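Local structure of endo-1,4-beta-xylanase C (Paenibacillus barcinonensis, 4XUO) at residues H67-V72 with S126-S131; V93-G98 with S131-Y136. The protein hydrolyses internal beta-1,4-xylosidic linkages of xylan, and the part described here is its N-terminal CBM22-1 xylan-binding domain. One frame throughout, in Å; residues are numbered along the deposited sequence.

Contact 1: residues H67-V72 with S126-S131; sequences HKNEVV and SYEQGS
The CA atoms of N69 and E128 face each other at 5.4 Å as residues 67-72 and 126-131 run past one another in opposite directions. Two positions along, V71 and S126 close to 4.9 Å between CA atoms. A type II turn from H67 to E70 offers its tip to the loop: N69 N donates to Y127 O at 2.9 Å, the C=O...N angle of 176° placing the donor almost on the line of the carbonyl. A water carries the pairing further. It accepts from Y127 N and lies near H67 O and E70 O, the latter 2.7 Å away, but acceptors around it outnumber its protons and cannot all be served at once.

In the beta-sandwich of this CBM22 domain the turn leads into strand 71-80 of one sheet, while the loop passes from strand 119-125 of that sheet to strand 132-139 of the other. Of the residues that touch, Y127 is the buried one. Its ring takes the K68 backbone as an off-centre CH-pi contact, CA standing 4.2 Å from the ring centroid. The K68 chain bends at chi3 (-88°), which brings CG, CD and CE each to 3.4 Å from E128 O. From the next residue of the turn, the amide oxygen OD1 of N69 comes to 3.8 Å from E128 CA. Within the turn, E70 OE1 receives H67 N at 2.9 Å, from a position 37° out of the carboxylate plane.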
ATOM      1  N   HIS A  67      -2.825  10.842 -11.655  1.00 22.24           N
ATOM      2  CA  HIS A  67      -3.107  11.071 -13.054  1.00 21.10           C
ATOM      3  C   HIS A  67      -1.819  11.161 -13.890  1.00 20.74           C
ATOM      4  O   HIS A  67      -0.689  11.252 -13.357  1.00 20.14           O
ATOM      5  CB  HIS A  67      -4.067  12.290 -13.164  1.00 21.35           C
ATOM      6  CG  HIS A  67      -5.390  12.043 -12.504  1.00 22.11           C
ATOM      7  ND1 HIS A  67      -6.441  11.438 -13.153  1.00 24.57           N
ATOM      8  CD2 HIS A  67      -5.805  12.252 -11.227  1.00 21.29           C
ATOM      9  CE1 HIS A  67      -7.445  11.272 -12.304  1.00 24.15           C
ATOM     10  NE2 HIS A  67      -7.096  11.784 -11.140  1.00 25.48           N
ATOM     11  N   LYS A  68      -1.980  11.113 -15.207  1.00 20.49           N
ATOM     12  CA  LYS A  68      -0.863  10.931 -16.126  1.00 21.29           C
ATOM     13  C   LYS A  68       0.294  11.928 -15.947  1.00 20.67           C
ATOM     14  O   LYS A  68       0.086  13.130 -15.878  1.00 21.27           O
ATOM     15  CB  LYS A  68      -1.363  11.002 -17.574  1.00 24.70           C
ATOM     16  CG  LYS A  68      -0.339  10.502 -18.574  1.00 25.90           C
ATOM     17  CD  LYS A  68      -0.794  10.797 -20.003  1.00 27.24           C
ATOM     18  CE  LYS A  68      -1.656   9.690 -20.538  1.00 27.71           C
ATOM     19  NZ  LYS A  68      -1.903   9.939 -21.990  1.00 29.12           N
ATOM     20  N   ASN A  69       1.499  11.386 -15.861  1.00 21.20           N
ATOM     21  CA  ASN A  69       2.767  12.132 -15.707  1.00 22.14           C
ATOM     22  C   ASN A  69       2.973  12.844 -14.363  1.00 21.49           C
ATOM     23  O   ASN A  69       4.002  13.500 -14.168  1.00 23.28           O
ATOM     24  CB  ASN A  69       3.001  13.097 -16.900  1.00 23.57           C
ATOM     25  CG  ASN A  69       3.142  12.380 -18.228  1.00 24.80           C
ATOM     26  OD1 ASN A  69       3.845  11.358 -18.354  1.00 26.33           O
ATOM     27  ND2 ASN A  69       2.463  12.900 -19.233  1.00 27.39           N
ATOM     28  N   GLU A  70       2.018  12.741 -13.437  1.00 22.44           N
ATOM     29  CA  GLU A  70       2.201  13.312 -12.098  1.00 22.45           C
ATOM     30  C   GLU A  70       3.247  12.464 -11.398  1.00 21.24           C
ATOM     31  O   GLU A  70       3.216  11.245 -11.509  1.00 20.45           O
ATOM     32  CB  GLU A  70       0.901  13.303 -11.295  1.00 25.50           C
ATOM     33  CG  GLU A  70      -0.185  14.233 -11.830  1.00 25.77           C
ATOM     34  CD  GLU A  70      -1.410  14.335 -10.931  1.00 27.51           C
ATOM     35  OE1 GLU A  70      -1.913  13.301 -10.443  1.00 25.40           O
ATOM     36  OE2 GLU A  70      -1.895  15.466 -10.724  1.00 28.25           O
ATOM     37  N   VAL A  71       4.204  13.105 -10.725  1.00 19.14           N
ATOM     38  CA  VAL A  71       5.093  12.359  -9.807  1.00 18.10           C
ATOM     39  C   VAL A  71       4.536  12.437  -8.397  1.00 17.53           C
ATOM     40  O   VAL A  71       4.327  13.535  -7.853  1.00 18.62           O
ATOM     41  CB  VAL A  71       6.517  12.896  -9.838  1.00 19.20           C
ATOM     42  CG1 VAL A  71       7.386  12.110  -8.876  1.00 19.53           C
ATOM     43  CG2 VAL A  71       7.077  12.796 -11.253  1.00 20.06           C
ATOM     44  N   VAL A  72       4.272  11.269  -7.798  1.00 16.42           N
ATOM     45  CA  VAL A  72       3.781  11.201  -6.419  1.00 15.08           C
ATOM     46  C   VAL A  72       4.731  10.431  -5.498  1.00 15.50           C
ATOM     47  O   VAL A  72       5.630   9.733  -5.951  1.00 17.86           O
ATOM     48  CB  VAL A  72       2.350  10.590  -6.326  1.00 16.05           C
ATOM     49  CG1 VAL A  72       1.400  11.371  -7.238  1.00 14.92           C
ATOM     50  CG2 VAL A  72       2.358   9.122  -6.717  1.00 15.32           C
ATOM     51  N   SER A 126       5.160   7.279 -10.782  1.00 16.69           N
ATOM     52  CA  SER A 126       4.501   7.952 -11.910  1.00 17.98           C
ATOM     53  C   SER A 126       4.256   6.965 -13.038  1.00 18.43           C
ATOM     54  O   SER A 126       4.909   5.923 -13.125  1.00 17.34           O
ATOM     55  CB  SER A 126       5.390   9.076 -12.425  1.00 19.22           C
ATOM     56  OG  SER A 126       6.617   8.603 -12.969  1.00 18.39           O
ATOM     57  N   TYR A 127       3.359   7.321 -13.942  1.00 18.31           N
ATOM     58  CA  TYR A 127       3.138   6.547 -15.156  1.00 19.14           C
ATOM     59  C   TYR A 127       2.920   7.468 -16.347  1.00 19.64           C
ATOM     60  O   TYR A 127       2.437   8.612 -16.185  1.00 20.25           O
ATOM     61  CB  TYR A 127       1.944   5.599 -15.003  1.00 18.79           C
ATOM     62  CG  TYR A 127       0.594   6.274 -15.047  1.00 18.44           C
ATOM     63  CD1 TYR A 127       0.101   6.999 -13.957  1.00 18.54           C
ATOM     64  CD2 TYR A 127      -0.194   6.190 -16.175  1.00 18.19           C
ATOM     65  CE1 TYR A 127      -1.142   7.627 -14.012  1.00 18.46           C
ATOM     66  CE2 TYR A 127      -1.431   6.818 -16.234  1.00 18.45           C
ATOM     67  CZ  TYR A 127      -1.905   7.523 -15.156  1.00 19.11           C
ATOM     68  OH  TYR A 127      -3.150   8.164 -15.265  1.00 20.74           O
ATOM     69  N   GLU A 128       3.192   6.926 -17.528  1.00 22.05           N
ATOM     70  CA  GLU A 128       3.109   7.688 -18.796  1.00 24.72           C
ATOM     71  C   GLU A 128       1.873   7.385 -19.618  1.00 23.84           C
ATOM     72  O   GLU A 128       1.419   8.241 -20.384  1.00 22.68           O
ATOM     73  CB  GLU A 128       4.333   7.396 -19.659  1.00 28.96           C
ATOM     74  CG  GLU A 128       5.667   7.640 -18.970  1.00 34.27           C
ATOM     75  CD  GLU A 128       6.843   7.213 -19.828  1.00 38.10           C
ATOM     76  OE1 GLU A 128       7.485   6.190 -19.506  1.00 44.77           O
ATOM     77  OE2 GLU A 128       7.115   7.893 -20.837  1.00 41.79           O
ATOM     78  N   GLN A 129       1.373   6.157 -19.530  1.00 23.08           N
ATOM     79  CA  GLN A 129       0.155   5.756 -20.254  1.00 24.12           C
ATOM     80  C   GLN A 129      -0.648   4.783 -19.398  1.00 24.27           C
ATOM     81  O   GLN A 129      -0.063   3.971 -18.701  1.00 23.52           O
ATOM     82  CB  GLN A 129       0.527   5.091 -21.587  1.00 25.43           C
ATOM     83  CG  GLN A 129       1.584   4.006 -21.481  1.00 28.24           C
ATOM     84  CD  GLN A 129       1.796   3.179 -22.758  1.00 31.57           C
ATOM     85  OE1 GLN A 129       2.813   3.317 -23.445  1.00 38.39           O
ATOM     86  NE2 GLN A 129       0.869   2.314 -23.065  1.00 28.96           N
ATOM     87  N   GLY A 130      -1.973   4.855 -19.467  1.00 25.21           N
ATOM     88  CA  GLY A 130      -2.814   3.893 -18.766  1.00 26.05           C
ATOM     89  C   GLY A 130      -4.204   4.337 -18.351  1.00 25.20           C
ATOM     90  O   GLY A 130      -4.512   5.538 -18.293  1.00 25.08           O
ATOM     91  N   SER A 131      -5.053   3.356 -18.034  1.00 24.70           N
ATOM     92  CA  SER A 131      -6.458   3.634 -17.697  1.00 26.01           C
ATOM     93  C   SER A 131      -6.895   3.295 -16.271  1.00 27.34           C
ATOM     94  O   SER A 131      -7.878   3.856 -15.781  1.00 31.49           O
ATOM     95  CB  SER A 131      -7.384   2.879 -18.658  1.00 25.34           C
ATOM     96  OG  SER A 131      -7.216   1.468 -18.557  1.00 29.02           O
TER
HETATM   97  O   HOH W   1       1.734   9.529 -12.894  1.00 20.65           O

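Contact 2: residues V93-G98 with S131-Y136. Unlike the reference sequence in segment 93-98: G98 (reference Arg).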
ATOM      1  N   VAL A  93       2.340  -1.296  -8.024  1.00 15.26           N
ATOM      2  CA  VAL A  93       1.154  -0.805  -8.763  1.00 15.55           C
ATOM      3  C   VAL A  93       0.908  -1.698  -9.995  1.00 16.88           C
ATOM      4  O   VAL A  93       1.742  -1.835 -10.873  1.00 17.86           O
ATOM      5  CB  VAL A  93       1.304   0.689  -9.160  1.00 15.90           C
ATOM      6  CG1 VAL A  93       0.081   1.160  -9.967  1.00 15.52           C
ATOM      7  CG2 VAL A  93       1.436   1.540  -7.906  1.00 15.72           C
ATOM      8  N   GLU A  94      -0.264  -2.327 -10.007  1.00 15.54           N
ATOM      9  CA  GLU A  94      -0.777  -3.041 -11.169  1.00 16.93           C
ATOM     10  C   GLU A  94      -1.537  -2.029 -12.040  1.00 15.93           C
ATOM     11  O   GLU A  94      -2.474  -1.400 -11.578  1.00 17.20           O
ATOM     12  CB  GLU A  94      -1.708  -4.134 -10.661  1.00 16.99           C
ATOM     13  CG  GLU A  94      -2.561  -4.830 -11.693  1.00 18.18           C
ATOM     14  CD  GLU A  94      -3.396  -5.902 -11.024  1.00 19.72           C
ATOM     15  OE1 GLU A  94      -4.467  -5.583 -10.477  1.00 22.20           O
ATOM     16  OE2 GLU A  94      -2.961  -7.055 -11.012  1.00 21.46           O
ATOM     17  N   ARG A  95      -1.099  -1.876 -13.298  1.00 16.98           N
ATOM     18  CA  ARG A  95      -1.517  -0.800 -14.204  1.00 16.80           C
ATOM     19  C   ARG A  95      -2.030  -1.388 -15.536  1.00 17.23           C
ATOM     20  O   ARG A  95      -1.407  -2.273 -16.102  1.00 19.27           O
ATOM     21  CB  ARG A  95      -0.322   0.135 -14.475  1.00 17.24           C
ATOM     22  CG  ARG A  95      -0.585   1.214 -15.534  1.00 17.54           C
ATOM     23  CD  ARG A  95       0.471   2.322 -15.555  1.00 17.72           C
ATOM     24  NE  ARG A  95       1.787   1.737 -15.738  1.00 17.12           N
ATOM     25  CZ  ARG A  95       2.316   1.410 -16.923  1.00 18.65           C
ATOM     26  NH1 ARG A  95       1.709   1.703 -18.070  1.00 20.25           N
ATOM     27  NH2 ARG A  95       3.489   0.813 -16.969  1.00 19.76           N
ATOM     28  N   ARG A  96      -3.170  -0.925 -16.021  1.00 17.94           N
ATOM     29  CA  ARG A  96      -3.525  -1.156 -17.427  1.00 19.30           C
ATOM     30  C   ARG A  96      -2.900  -0.072 -18.267  1.00 20.12           C
ATOM     31  O   ARG A  96      -3.185   1.101 -18.045  1.00 20.66           O
ATOM     32  CB  ARG A  96      -5.018  -1.091 -17.636  1.00 20.07           C
ATOM     33  CG  ARG A  96      -5.732  -2.339 -17.262  1.00 20.89           C
ATOM     34  CD  ARG A  96      -7.170  -2.244 -17.702  1.00 21.57           C
ATOM     35  NE  ARG A  96      -7.891  -3.480 -17.430  1.00 20.75           N
ATOM     36  CZ  ARG A  96      -8.274  -3.879 -16.222  1.00 21.45           C
ATOM     37  NH1 ARG A  96      -8.010  -3.145 -15.143  1.00 23.38           N
ATOM     38  NH2 ARG A  96      -8.932  -5.018 -16.081  1.00 21.22           N
ATOM     39  N   ASP A  97      -2.091  -0.462 -19.249  1.00 21.24           N
ATOM     40  CA  ASP A  97      -1.405   0.535 -20.073  1.00 24.37           C
ATOM     41  C   ASP A  97      -2.346   1.061 -21.167  1.00 25.94           C
ATOM     42  O   ASP A  97      -3.515   0.684 -21.212  1.00 26.18           O
ATOM     43  CB  ASP A  97      -0.066  -0.003 -20.597  1.00 25.50           C
ATOM     44  CG  ASP A  97      -0.210  -1.115 -21.626  1.00 25.21           C
ATOM     45  OD1 ASP A  97      -1.279  -1.288 -22.230  1.00 25.68           O
ATOM     46  OD2 ASP A  97       0.789  -1.805 -21.839  1.00 28.00           O
ATOM     47  N   GLY A  98      -1.840   1.952 -22.017  1.00 27.67           N
ATOM     48  CA  GLY A  98      -2.575   2.449 -23.177  1.00 27.50           C
ATOM     49  C   GLY A  98      -3.309   1.433 -24.053  1.00 28.95           C
ATOM     50  O   GLY A  98      -4.358   1.757 -24.614  1.00 31.45           O
ATOM     51  N   SER A 131      -5.053   3.356 -18.034  1.00 24.70           N
ATOM     52  CA  SER A 131      -6.458   3.634 -17.697  1.00 26.01           C
ATOM     53  C   SER A 131      -6.895   3.295 -16.271  1.00 27.34           C
ATOM     54  O   SER A 131      -7.878   3.856 -15.781  1.00 31.49           O
ATOM     55  CB  SER A 131      -7.384   2.879 -18.658  1.00 25.34           C
ATOM     56  OG  SER A 131      -7.216   1.468 -18.557  1.00 29.02           O
ATOM     57  N   SER A 132      -6.198   2.354 -15.638  1.00 22.30           N
ATOM     58  CA  SER A 132      -6.479   1.929 -14.289  1.00 19.93           C
ATOM     59  C   SER A 132      -5.172   1.692 -13.532  1.00 18.03           C
ATOM     60  O   SER A 132      -4.187   1.251 -14.112  1.00 18.83           O
ATOM     61  CB  SER A 132      -7.327   0.641 -14.283  1.00 20.21           C
ATOM     62  OG  SER A 132      -6.566  -0.474 -14.657  1.00 22.83           O
ATOM     63  N   LEU A 133      -5.216   1.939 -12.222  1.00 17.33           N
ATOM     64  CA  LEU A 133      -4.053   1.780 -11.303  1.00 17.29           C
ATOM     65  C   LEU A 133      -4.526   1.143 -10.001  1.00 17.04           C
ATOM     66  O   LEU A 133      -5.469   1.646  -9.386  1.00 15.95           O
ATOM     67  CB  LEU A 133      -3.484   3.146 -10.910  1.00 18.38           C
ATOM     68  CG  LEU A 133      -3.005   4.027 -12.041  1.00 18.28           C
ATOM     69  CD1 LEU A 133      -2.711   5.421 -11.484  1.00 20.31           C
ATOM     70  CD2 LEU A 133      -1.776   3.415 -12.696  1.00 18.55           C
ATOM     71  N   LEU A 134      -3.875   0.056  -9.581  1.00 15.65           N
ATOM     72  CA  LEU A 134      -4.173  -0.588  -8.319  1.00 16.10           C
ATOM     73  C   LEU A 134      -2.893  -0.776  -7.505  1.00 16.31           C
ATOM     74  O   LEU A 134      -1.981  -1.497  -7.916  1.00 15.73           O
ATOM     75  CB  LEU A 134      -4.838  -1.940  -8.569  1.00 17.32           C
ATOM     76  CG  LEU A 134      -5.090  -2.596  -7.220  1.00 19.31           C
ATOM     77  CD1 LEU A 134      -6.362  -2.058  -6.604  1.00 18.57           C
ATOM     78  CD2 LEU A 134      -5.015  -4.110  -7.281  1.00 22.63           C
ATOM     79  N   LEU A 135      -2.836  -0.107  -6.359  1.00 14.94           N
ATOM     80  CA  LEU A 135      -1.712  -0.254  -5.403  1.00 15.09           C
ATOM     81  C   LEU A 135      -1.982  -1.445  -4.481  1.00 14.99           C
ATOM     82  O   LEU A 135      -3.094  -1.638  -3.997  1.00 15.63           O
ATOM     83  CB  LEU A 135      -1.608   1.027  -4.564  1.00 15.14           C
ATOM     84  CG  LEU A 135      -0.537   1.033  -3.458  1.00 14.93           C
ATOM     85  CD1 LEU A 135       0.810   0.995  -4.119  1.00 15.59           C
ATOM     86  CD2 LEU A 135      -0.700   2.316  -2.637  1.00 14.76           C
ATOM     87  N   TYR A 136      -0.964  -2.238  -4.218  1.00 15.05           N
ATOM     88  CA  TYR A 136      -1.056  -3.279  -3.206  1.00 14.37           C
ATOM     89  C   TYR A 136       0.251  -3.466  -2.461  1.00 15.57           C
ATOM     90  O   TYR A 136       1.328  -3.126  -2.963  1.00 14.85           O
ATOM     91  CB  TYR A 136      -1.606  -4.622  -3.748  1.00 14.96           C
ATOM     92  CG  TYR A 136      -0.814  -5.316  -4.828  1.00 15.16           C
ATOM     93  CD1 TYR A 136      -0.837  -4.850  -6.138  1.00 15.57           C
ATOM     94  CD2 TYR A 136      -0.069  -6.472  -4.559  1.00 15.16           C
ATOM     95  CE1 TYR A 136      -0.139  -5.480  -7.130  1.00 14.99           C
ATOM     96  CE2 TYR A 136       0.609  -7.125  -5.549  1.00 15.58           C
ATOM     97  CZ  TYR A 136       0.588  -6.633  -6.843  1.00 16.27           C
ATOM     98  OH  TYR A 136       1.275  -7.283  -7.845  1.00 19.17           O
TER
HETATM   99  O   HOH W   2      -4.834  -1.619 -12.928  1.00 26.18           O
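S131 begins the pairing with R96, giving its N to R96 O at 2.9 Å while its OG rests against R96 CB. S132 adds a side-chain bond: its OG lies in the plane of the R96 guanidinium, at the edge, and receives NH1 at 3.1 Å. A water joins the same OG to E94 O. On the other face of the sheet, L133 lies alongside R95, its CD2 3.8 Å from R95 CG, and the same methyl reaches V93 CG1. L134 and E94 form an antiparallel hydrogen-bonded pair, with E94 N to L134 O and L134 N to E94 O both at 2.8 Å, as strands 87-96 and 132-139 are neighbours in one sheet of the beta-sandwich. Their side chains point the same way, L134 CD2 beside E94 OE1. L135 then crosses V93, CD1 to CG2 at 3.9 Å. Y136, whose chi1 of 62° turns the ring toward the partner strand, meets E94 CB with its edge. V93 and L133 pack on Y125, and L135 on F91 and L62, beside R95, whose NE pairs with D105. E94, R96 and S132 bring polar groups to the face that L134 shares, where R27 and Y104 probably hold the E94 carboxylate in place.

Followed from the N terminus, the chain enters contact 1 at residues 67-72, just as strand 71-80 starts, and reaches residues 93-98 of contact 2 before either is completed. Residues 126-131 then close a loop of 53 intervening residues, and residues 131-136 close a second of 32, so the two contacts cross, sharing S131. Their centres are 10 Å apart. They also touch directly: R95 NH1 probably hydrogen-bonds Q129 O, and Y127 CB packs on R95 CD. Contact 1 fixes the connecting loop to the turn that leads into strand 71-80 of one sheet, contact 2 zips its continuation into the other, and together they bridge the two sheets.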